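PDB 6AQY: gdp-l-fucose synthetase from Naegleria fowleri, which probably catalyses the NADPH-dependent epimerisation and reduction of GDP-4-keto-6-deoxy-D-mannose, the step that yields GDP-L-fucose. Local coordinates for residues Asp16-Leu21 with Met251-Ser256; Ile189-Phe194 with Met261-Glu266; Pro209-Lys214 with Gln274-Ile279. All coordinates share one frame; numbering follows the deposited sequence.

Contact 1: residues Asp16-Leu21 with Met251-Ser256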
loop_
_atom_site.group_PDB
_atom_site.type_symbol
_atom_site.label_atom_id
_atom_site.label_comp_id
_atom_site.label_asym_id
_atom_site.label_seq_id
_atom_site.Cartn_x
_atom_site.Cartn_y
_atom_site.Cartn_z
ATOM N N ASP A 16 -21.021 -5.554 24.467
ATOM C CA ASP A 16 -21.511 -5.465 25.842
ATOM C C ASP A 16 -21.124 -6.704 26.642
ATOM O O ASP A 16 -20.638 -6.602 27.778
ATOM C CB ASP A 16 -23.033 -5.276 25.876
ATOM C CG ASP A 16 -23.480 -3.921 25.378
ATOM O OD1 ASP A 16 -22.652 -3.055 24.998
ATOM O OD2 ASP A 16 -24.705 -3.719 25.374
ATOM N N GLN A 17 -21.361 -7.885 26.075
ATOM C CA GLN A 17 -20.933 -9.157 26.630
ATOM C C GLN A 17 -19.819 -9.738 25.774
ATOM O O GLN A 17 -19.714 -9.428 24.584
ATOM C CB GLN A 17 -22.092 -10.165 26.693
ATOM C CG GLN A 17 -23.407 -9.636 27.205
ATOM C CD GLN A 17 -23.329 -9.147 28.634
ATOM O OE1 GLN A 17 -22.369 -9.430 29.355
ATOM N NE2 GLN A 17 -24.344 -8.392 29.052
ATOM N N PRO A 18 -18.972 -10.596 26.338
ATOM C CA PRO A 18 -17.989 -11.299 25.506
ATOM C C PRO A 18 -18.677 -12.340 24.636
ATOM O O PRO A 18 -19.750 -12.859 24.965
ATOM C CB PRO A 18 -17.061 -11.977 26.524
ATOM C CG PRO A 18 -17.376 -11.343 27.851
ATOM C CD PRO A 18 -18.825 -10.938 27.763
ATOM N N ILE A 19 -18.060 -12.622 23.495
ATOM C CA ILE A 19 -18.491 -13.753 22.695
ATOM C C ILE A 19 -18.213 -15.035 23.467
ATOM O O ILE A 19 -17.128 -15.212 24.041
ATOM C CB ILE A 19 -17.737 -13.776 21.358
ATOM C CG1 ILE A 19 -18.070 -12.565 20.527
ATOM C CG2 ILE A 19 -18.059 -15.008 20.599
ATOM C CD1 ILE A 19 -17.307 -12.554 19.321
ATOM N N THR A 20 -19.161 -15.957 23.456
ATOM C CA THR A 20 -18.936 -17.256 24.064
ATOM C C THR A 20 -18.728 -18.232 22.916
ATOM O O THR A 20 -19.519 -18.262 21.966
ATOM C CB THR A 20 -20.086 -17.677 24.999
ATOM O OG1 THR A 20 -21.142 -18.320 24.268
ATOM C CG2 THR A 20 -20.657 -16.465 25.730
ATOM N N LEU A 21 -17.586 -18.899 22.924
ATOM C CA LEU A 21 -17.308 -19.899 21.913
ATOM C C LEU A 21 -18.002 -21.189 22.300
ATOM O O LEU A 21 -18.122 -21.508 23.485
ATOM C CB LEU A 21 -15.820 -20.141 21.772
ATOM C CG LEU A 21 -14.988 -19.059 21.131
ATOM C CD1 LEU A 21 -13.547 -19.486 21.214
ATOM C CD2 LEU A 21 -15.409 -18.895 19.693
ATOM N N MET A 251 -10.264 -11.021 20.723
ATOM C CA MET A 251 -11.198 -11.842 19.954
ATOM C C MET A 251 -12.564 -11.904 20.637
ATOM O O MET A 251 -13.602 -11.887 19.973
ATOM C CB MET A 251 -10.620 -13.250 19.726
ATOM C CG MET A 251 -11.417 -14.127 18.727
ATOM S SD MET A 251 -10.918 -15.896 18.714
ATOM C CE MET A 251 -10.523 -16.111 20.410
ATOM N N PHE A 252 -12.594 -11.967 21.966
ATOM C CA PHE A 252 -13.894 -12.123 22.605
ATOM C C PHE A 252 -14.679 -10.821 22.750
ATOM O O PHE A 252 -15.907 -10.899 22.843
ATOM C CB PHE A 252 -13.737 -12.818 23.955
ATOM C CG PHE A 252 -13.162 -14.209 23.851
ATOM C CD1 PHE A 252 -13.363 -14.964 22.710
ATOM C CD2 PHE A 252 -12.444 -14.765 24.888
ATOM C CE1 PHE A 252 -12.860 -16.237 22.608
ATOM C CE2 PHE A 252 -11.931 -16.047 24.782
ATOM C CZ PHE A 252 -12.135 -16.778 23.638
ATOM N N ASN A 253 -14.016 -9.635 22.742
ATOM C CA ASN A 253 -14.630 -8.362 23.139
ATOM C C ASN A 253 -14.495 -7.188 22.168
ATOM O O ASN A 253 -15.374 -6.325 22.121
ATOM C CB ASN A 253 -14.052 -7.875 24.478
ATOM C CG ASN A 253 -14.336 -8.822 25.627
ATOM O OD1 ASN A 253 -15.465 -8.905 26.104
ATOM N ND2 ASN A 253 -13.310 -9.518 26.094
ATOM N N TYR A 254 -13.386 -7.106 21.442
ATOM C CA TYR A 254 -12.988 -5.892 20.731
ATOM C C TYR A 254 -13.645 -5.861 19.348
ATOM O O TYR A 254 -13.423 -6.761 18.531
ATOM C CB TYR A 254 -11.454 -5.836 20.654
ATOM C CG TYR A 254 -10.846 -4.563 20.086
ATOM C CD1 TYR A 254 -10.940 -3.334 20.763
ATOM C CD2 TYR A 254 -10.186 -4.589 18.870
ATOM C CE1 TYR A 254 -10.394 -2.168 20.228
ATOM C CE2 TYR A 254 -9.623 -3.428 18.323
ATOM C CZ TYR A 254 -9.728 -2.219 18.992
ATOM O OH TYR A 254 -9.165 -1.072 18.431
ATOM N N GLN A 255 -14.460 -4.821 19.093
ATOM C CA GLN A 255 -15.252 -4.663 17.873
ATOM C C GLN A 255 -14.717 -3.616 16.909
ATOM O O GLN A 255 -15.221 -3.515 15.781
ATOM C CB GLN A 255 -16.683 -4.235 18.201
ATOM C CG GLN A 255 -17.328 -5.042 19.176
ATOM C CD GLN A 255 -18.752 -4.669 19.346
ATOM O OE1 GLN A 255 -19.604 -5.547 19.458
ATOM N NE2 GLN A 255 -19.036 -3.361 19.394
ATOM N N SER A 256 -13.796 -2.776 17.354
ATOM C CA SER A 256 -13.339 -1.655 16.557
ATOM C C SER A 256 -12.424 -2.135 15.434
ATOM O O SER A 256 -11.649 -3.077 15.588
ATOM C CB SER A 256 -12.622 -0.659 17.465
ATOM O OG SER A 256 -11.933 0.306 16.729
#

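Contact 2: residues Ile189-Phe194 with Met261-Glu266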
loop_
_atom_site.group_PDB
_atom_site.type_symbol
_atom_site.label_atom_id
_atom_site.label_comp_id
_atom_site.label_asym_id
_atom_site.label_seq_id
_atom_site.Cartn_x
_atom_site.Cartn_y
_atom_site.Cartn_z
ATOM N N ILE A 189 -1.268 -5.046 17.489
ATOM C CA ILE A 189 0.144 -4.692 17.312
ATOM C C ILE A 189 0.935 -5.147 18.533
ATOM O O ILE A 189 1.047 -4.395 19.516
ATOM C CB ILE A 189 0.349 -3.182 17.114
ATOM C CG1 ILE A 189 -0.741 -2.593 16.228
ATOM C CG2 ILE A 189 1.746 -2.907 16.538
ATOM C CD1 ILE A 189 -0.643 -1.103 16.097
ATOM N N PRO A 190 1.491 -6.353 18.525
ATOM C CA PRO A 190 2.300 -6.789 19.660
ATOM C C PRO A 190 3.677 -6.156 19.615
ATOM O O PRO A 190 4.269 -6.007 18.549
ATOM C CB PRO A 190 2.369 -8.304 19.468
ATOM C CG PRO A 190 2.243 -8.486 18.031
ATOM C CD PRO A 190 1.335 -7.419 17.524
ATOM N N THR A 191 4.192 -5.796 20.792
ATOM C CA THR A 191 5.452 -5.069 20.922
ATOM C C THR A 191 6.448 -5.917 21.691
ATOM O O THR A 191 6.208 -6.253 22.858
ATOM C CB THR A 191 5.263 -3.738 21.645
ATOM O OG1 THR A 191 4.259 -2.950 20.983
ATOM C CG2 THR A 191 6.608 -2.979 21.744
ATOM N N ASN A 192 7.551 -6.266 21.027
ATOM C CA ASN A 192 8.695 -6.980 21.607
ATOM C C ASN A 192 8.266 -8.235 22.370
ATOM O O ASN A 192 8.422 -8.352 23.585
ATOM C CB ASN A 192 9.489 -6.076 22.555
ATOM C CG ASN A 192 9.973 -4.832 21.893
ATOM O OD1 ASN A 192 10.527 -4.873 20.803
ATOM N ND2 ASN A 192 9.788 -3.709 22.555
ATOM N N LEU A 193 7.763 -9.198 21.616
ATOM C CA LEU A 193 7.403 -10.462 22.228
ATOM C C LEU A 193 8.661 -11.281 22.523
ATOM O O LEU A 193 9.662 -11.216 21.800
ATOM C CB LEU A 193 6.445 -11.232 21.318
ATOM C CG LEU A 193 5.123 -10.552 20.961
ATOM C CD1 LEU A 193 4.126 -11.583 20.436
ATOM C CD2 LEU A 193 4.529 -9.782 22.138
ATOM N N PHE A 194 8.594 -12.062 23.600
ATOM C CA PHE A 194 9.617 -13.046 23.931
ATOM C C PHE A 194 8.931 -14.207 24.616
ATOM O O PHE A 194 7.825 -14.076 25.149
ATOM C CB PHE A 194 10.710 -12.489 24.848
ATOM C CG PHE A 194 10.246 -12.231 26.263
ATOM C CD1 PHE A 194 9.594 -11.056 26.584
ATOM C CD2 PHE A 194 10.465 -13.165 27.271
ATOM C CE1 PHE A 194 9.161 -10.820 27.885
ATOM C CE2 PHE A 194 10.023 -12.942 28.587
ATOM C CZ PHE A 194 9.379 -11.774 28.889
ATOM N N MET A 261 -2.798 -1.679 20.337
ATOM C CA MET A 261 -1.459 -2.054 20.755
ATOM C C MET A 261 -1.529 -3.097 21.854
ATOM O O MET A 261 -2.358 -3.004 22.767
ATOM C CB MET A 261 -0.688 -0.853 21.299
ATOM C CG MET A 261 -0.214 0.128 20.297
ATOM S SD MET A 261 1.436 -0.308 19.763
ATOM C CE MET A 261 1.823 1.232 18.966
ATOM N N LEU A 262 -0.655 -4.100 21.757
ATOM C CA LEU A 262 -0.432 -5.077 22.819
ATOM C C LEU A 262 0.996 -4.853 23.309
ATOM O O LEU A 262 1.953 -5.249 22.633
ATOM C CB LEU A 262 -0.617 -6.500 22.308
ATOM C CG LEU A 262 -1.857 -6.892 21.497
ATOM C CD1 LEU A 262 -1.862 -8.412 21.310
ATOM C CD2 LEU A 262 -3.154 -6.419 22.153
ATOM N N CYS A 263 1.142 -4.195 24.462
ATOM C CA CYS A 263 2.457 -3.914 25.025
ATOM C C CYS A 263 2.318 -3.653 26.521
ATOM O O CYS A 263 1.230 -3.357 27.017
ATOM C CB CYS A 263 3.123 -2.716 24.325
ATOM S SG CYS A 263 2.357 -1.081 24.584
ATOM N N VAL A 264 3.439 -3.760 27.236
ATOM C CA VAL A 264 3.462 -3.404 28.650
ATOM C C VAL A 264 3.686 -1.901 28.786
ATOM O O VAL A 264 4.116 -1.226 27.851
ATOM C CB VAL A 264 4.531 -4.202 29.416
ATOM C CG1 VAL A 264 4.411 -5.682 29.114
ATOM C CG2 VAL A 264 5.920 -3.701 29.072
ATOM N N SER A 265 3.427 -1.378 29.981
ATOM C CA SER A 265 3.481 0.064 30.195
ATOM C C SER A 265 4.906 0.592 30.119
ATOM O O SER A 265 5.883 -0.142 30.272
ATOM C CB SER A 265 2.899 0.445 31.559
ATOM O OG SER A 265 3.829 0.183 32.598
ATOM N N GLU A 266 5.010 1.906 29.919
ATOM C CA GLU A 266 6.321 2.540 29.944
ATOM C C GLU A 266 6.988 2.337 31.299
ATOM O O GLU A 266 8.195 2.091 31.368
ATOM C CB GLU A 266 6.204 4.031 29.609
ATOM C CG GLU A 266 7.561 4.728 29.528
ATOM C CD GLU A 266 7.485 6.187 29.107
ATOM O OE1 GLU A 266 6.386 6.667 28.772
ATOM O OE2 GLU A 266 8.536 6.860 29.107
#

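Contact 3: residues Pro209-Lys214 with Gln274-Ile279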
loop_
_atom_site.group_PDB
_atom_site.type_symbol
_atom_site.label_atom_id
_atom_site.label_comp_id
_atom_site.label_asym_id
_atom_site.label_seq_id
_atom_site.Cartn_x
_atom_site.Cartn_y
_atom_site.Cartn_z
ATOM N N PRO A 209 16.050 -12.962 22.985
ATOM C CA PRO A 209 16.333 -14.403 22.860
ATOM C C PRO A 209 17.784 -14.679 22.510
ATOM O O PRO A 209 18.343 -15.692 22.946
ATOM C CB PRO A 209 15.376 -14.855 21.748
ATOM C CG PRO A 209 15.123 -13.625 20.947
ATOM C CD PRO A 209 15.104 -12.505 21.947
ATOM N N GLY A 210 18.419 -13.784 21.754
ATOM C CA GLY A 210 19.825 -13.957 21.451
ATOM C C GLY A 210 20.684 -13.941 22.697
ATOM O O GLY A 210 21.599 -14.760 22.840
ATOM N N LEU A 211 20.385 -13.030 23.631
ATOM C CA LEU A 211 21.163 -12.974 24.868
ATOM C C LEU A 211 21.035 -14.276 25.641
ATOM O O LEU A 211 22.019 -14.777 26.196
ATOM C CB LEU A 211 20.711 -11.798 25.730
ATOM C CG LEU A 211 21.201 -10.413 25.311
ATOM C CD1 LEU A 211 20.430 -9.337 26.054
ATOM C CD2 LEU A 211 22.688 -10.261 25.557
ATOM N N MET A 212 19.835 -14.856 25.653
ATOM C CA MET A 212 19.633 -16.157 26.278
ATOM C C MET A 212 20.551 -17.203 25.662
ATOM O O MET A 212 21.152 -18.018 26.373
ATOM C CB MET A 212 18.175 -16.571 26.150
ATOM C CG MET A 212 17.281 -15.798 27.089
ATOM S SD MET A 212 15.557 -16.315 26.982
ATOM C CE MET A 212 15.794 -18.076 27.221
ATOM N N HIS A 213 20.646 -17.221 24.333
ATOM C CA HIS A 213 21.522 -18.199 23.706
ATOM C C HIS A 213 22.998 -17.908 23.997
ATOM O O HIS A 213 23.763 -18.831 24.311
ATOM C CB HIS A 213 21.246 -18.259 22.206
ATOM C CG HIS A 213 21.731 -19.523 21.566
ATOM N ND1 HIS A 213 21.751 -19.713 20.200
ATOM C CD2 HIS A 213 22.240 -20.652 22.112
ATOM C CE1 HIS A 213 22.224 -20.916 19.934
ATOM N NE2 HIS A 213 22.527 -21.506 21.077
ATOM N N LYS A 214 23.414 -16.635 23.923
ATOM C CA LYS A 214 24.794 -16.284 24.260
ATOM C C LYS A 214 25.106 -16.612 25.717
ATOM O O LYS A 214 26.236 -17.008 26.038
ATOM C CB LYS A 214 25.077 -14.811 23.959
ATOM N N GLN A 274 19.652 -4.624 32.355
ATOM C CA GLN A 274 18.738 -5.323 33.247
ATOM C C GLN A 274 18.330 -6.669 32.659
ATOM O O GLN A 274 18.381 -7.706 33.335
ATOM C CB GLN A 274 17.497 -4.474 33.477
ATOM C CG GLN A 274 17.585 -3.457 34.563
ATOM C CD GLN A 274 16.293 -2.712 34.654
ATOM O OE1 GLN A 274 15.843 -2.119 33.673
ATOM N NE2 GLN A 274 15.649 -2.783 35.799
ATOM N N VAL A 275 17.973 -6.669 31.375
ATOM C CA VAL A 275 17.526 -7.888 30.717
ATOM C C VAL A 275 18.615 -8.941 30.753
ATOM O O VAL A 275 18.382 -10.084 31.157
ATOM C CB VAL A 275 17.107 -7.572 29.276
ATOM C CG1 VAL A 275 17.023 -8.842 28.466
ATOM C CG2 VAL A 275 15.787 -6.839 29.288
ATOM N N ALA A 276 19.835 -8.552 30.390
ATOM C CA ALA A 276 20.926 -9.509 30.354
ATOM C C ALA A 276 21.242 -10.010 31.753
ATOM O O ALA A 276 21.551 -11.193 31.943
ATOM C CB ALA A 276 22.150 -8.872 29.706
ATOM N N GLN A 277 21.175 -9.126 32.745
ATOM C CA GLN A 277 21.404 -9.556 34.119
ATOM C C GLN A 277 20.317 -10.525 34.567
ATOM O O GLN A 277 20.610 -11.540 35.209
ATOM C CB GLN A 277 21.481 -8.338 35.043
ATOM C CG GLN A 277 21.485 -8.662 36.518
ATOM C CD GLN A 277 22.761 -9.341 36.950
ATOM O OE1 GLN A 277 23.819 -8.722 36.980
ATOM N NE2 GLN A 277 22.672 -10.626 37.275
ATOM N N THR A 278 19.054 -10.229 34.230
ATOM C CA THR A 278 17.962 -11.147 34.546
ATOM C C THR A 278 18.192 -12.511 33.902
ATOM O O THR A 278 17.951 -13.552 34.528
ATOM C CB THR A 278 16.622 -10.570 34.077
ATOM O OG1 THR A 278 16.466 -9.230 34.557
ATOM C CG2 THR A 278 15.463 -11.419 34.595
ATOM N N ILE A 279 18.670 -12.527 32.653
ATOM C CA ILE A 279 18.951 -13.793 31.983
ATOM C C ILE A 279 20.019 -14.557 32.756
ATOM O O ILE A 279 19.868 -15.751 33.044
ATOM C CB ILE A 279 19.400 -13.553 30.525
ATOM C CG1 ILE A 279 18.412 -12.704 29.719
ATOM C CG2 ILE A 279 19.640 -14.860 29.816
ATOM C CD1 ILE A 279 17.008 -13.088 29.872
#

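Contact 1: residues Asp16-Leu21 with Met251-Ser256
Ile-19 and Phe-252 carry the one hydrogen bond between these segments: Ile-19 N donates to Phe-252 O over 2.8 Å. It is nearly straight, 172° at the hydrogen, and falls on a lone pair in the carbonyl plane. Pro-18 CA adds a CA-H...O contact to Phe-252 O at 3.4 Å. The Phe-252 side chain can be followed outward. With CG anti to the carbonyl carbon (chi1 -62°), the ring is carried along Ile-19 O to Leu-21. CB and CG pass Ile-19 O, and CD1 comes to 4.0 Å from that same Ile-19 O, which stands obliquely to the ring. CE1 then meets Leu-21 CD1 at 3.6 Å, and CZ lies 3.9 Å from Leu-21 CD1; this methyl sits at the ring edge, and the two side chains cross at about a right angle. Asn-253 runs alongside Pro-18, with OD1 3.5 Å from Pro-18 CB, while its ND2 turns back to bond Trp-249 O. Farther inward, Leu-21 and Met-251 both rest on Trp-53. The loop preceding strand 26-30 thus crosses the C-terminal end of helix 240-253 just before entering the first strand of the Rossmann-type core.

Contact 2: residues Ile189-Phe194 with Met261-Glu266
Leu-262 is gripped through both its backbone polar atoms by strand 189-190 and the residue after it. Leu-262 N donates to Ile-189 O at 2.8 Å, almost straight at the hydrogen but well above the carbonyl plane. Thr-191 N donates to Leu-262 O over 2.9 Å; the donor lies almost in line with the carbonyl bond, yet the bond is bent, 135° at the hydrogen. Between the two, Pro-190 CA lies 3.4 Å from Leu-262 O in a CA-H...O contact. This is parallel pairing, Ile-189 beside Met-261 and Pro-190 beside Leu-262. On the face carrying Ile-189 and Met-261, the methionine chain bends at its second torsion (chi2 -91°), which leaves Met-261 SD 4.1 Å from Ile-189 CB and also 4.1 Å from Thr-191 OG1. One step on, Thr-191 OG1 approaches Cys-263 CB at 3.5 Å. On the opposite face, Leu-262 CB lies 4.0 Å from Pro-190 CA. In the next shell Phe-133 packs on Ile-189 and Ile-141 on Met-261, whose backbone N is bonded to Glu-143 OE2, while Phe-36 of helix 35-46 covers Pro-190. Asn-192 and Phe-194 make backbone bonds to Leu-238, and Phe-194 also to Ser-240. The polar link is therefore entirely main-chain, with mostly apolar side chains on both faces of the pair, an arrangement that gives the buried amides of Leu-262 and Thr-191 partners inside the sheet.

Contact 3: residues Pro209-Lys214 with Gln274-Ile279
Ile-279 and Met-212 make the closest side-chain approach between the helical segments 209-214 and 274-279. The CG2 branch of Ile-279 pushes against the side of the partner helix, 3.7 Å from Met-212 CG and 3.8 Å from Met-212 CA, and the same Ile-279 CG2 lies 4.3 Å from Leu-211 O. The other branch folds back at its second torsion (chi2 -46°), and its CD1 comes 3.9 Å from Met-212 CG. Both isoleucine branches therefore press on Met-212 CG from the same side, and the two side chains cross at about a right angle. The complementary bump comes from Leu-211. Its CD1 points into the shallow dip between consecutive residues of the opposite helix, 4.1 Å from Ala-276 CB and 4.2 Å from Val-275 CG1. The axes of the short helical segments approach to 9.7 Å and run in broadly the same direction, 42° apart with a negative crossing sign. Leu-211 and Ala-276 also share Phe-225 and Val-227 of strand 225-227, whereas Met-212 and Ile-279 meet Thr-328 and Ile-325, respectively, of helix 321-334. This apolar helix pair, set between the short parallel sheet 225-227/289-291 and helix 321-334, is consistent with the smaller, substrate-binding domain of extended short-chain dehydrogenases/reductases.

Along the chain the first segments of contacts 1, 2 and 3 come in that order, followed by their three partners in the same order, so every pair of contacts crosses in sequence. Contact 2 lies in the central sheet, about 8 Å from the centre of the chain, with its own centre about 21 Å from that of contact 1 and about 18 Å from that of contact 3. Helix 240-253 of contact 1 leads into strand 260-262 of contact 2, while strand 184-194 leads into helix 207-221 of contact 3. Contacts 1 and 3, about 37 Å apart between centres, each lie about 20 Å from the chain's centre on opposite sides, so a loop-to-helix and a helix-to-helix contact flank the sheet.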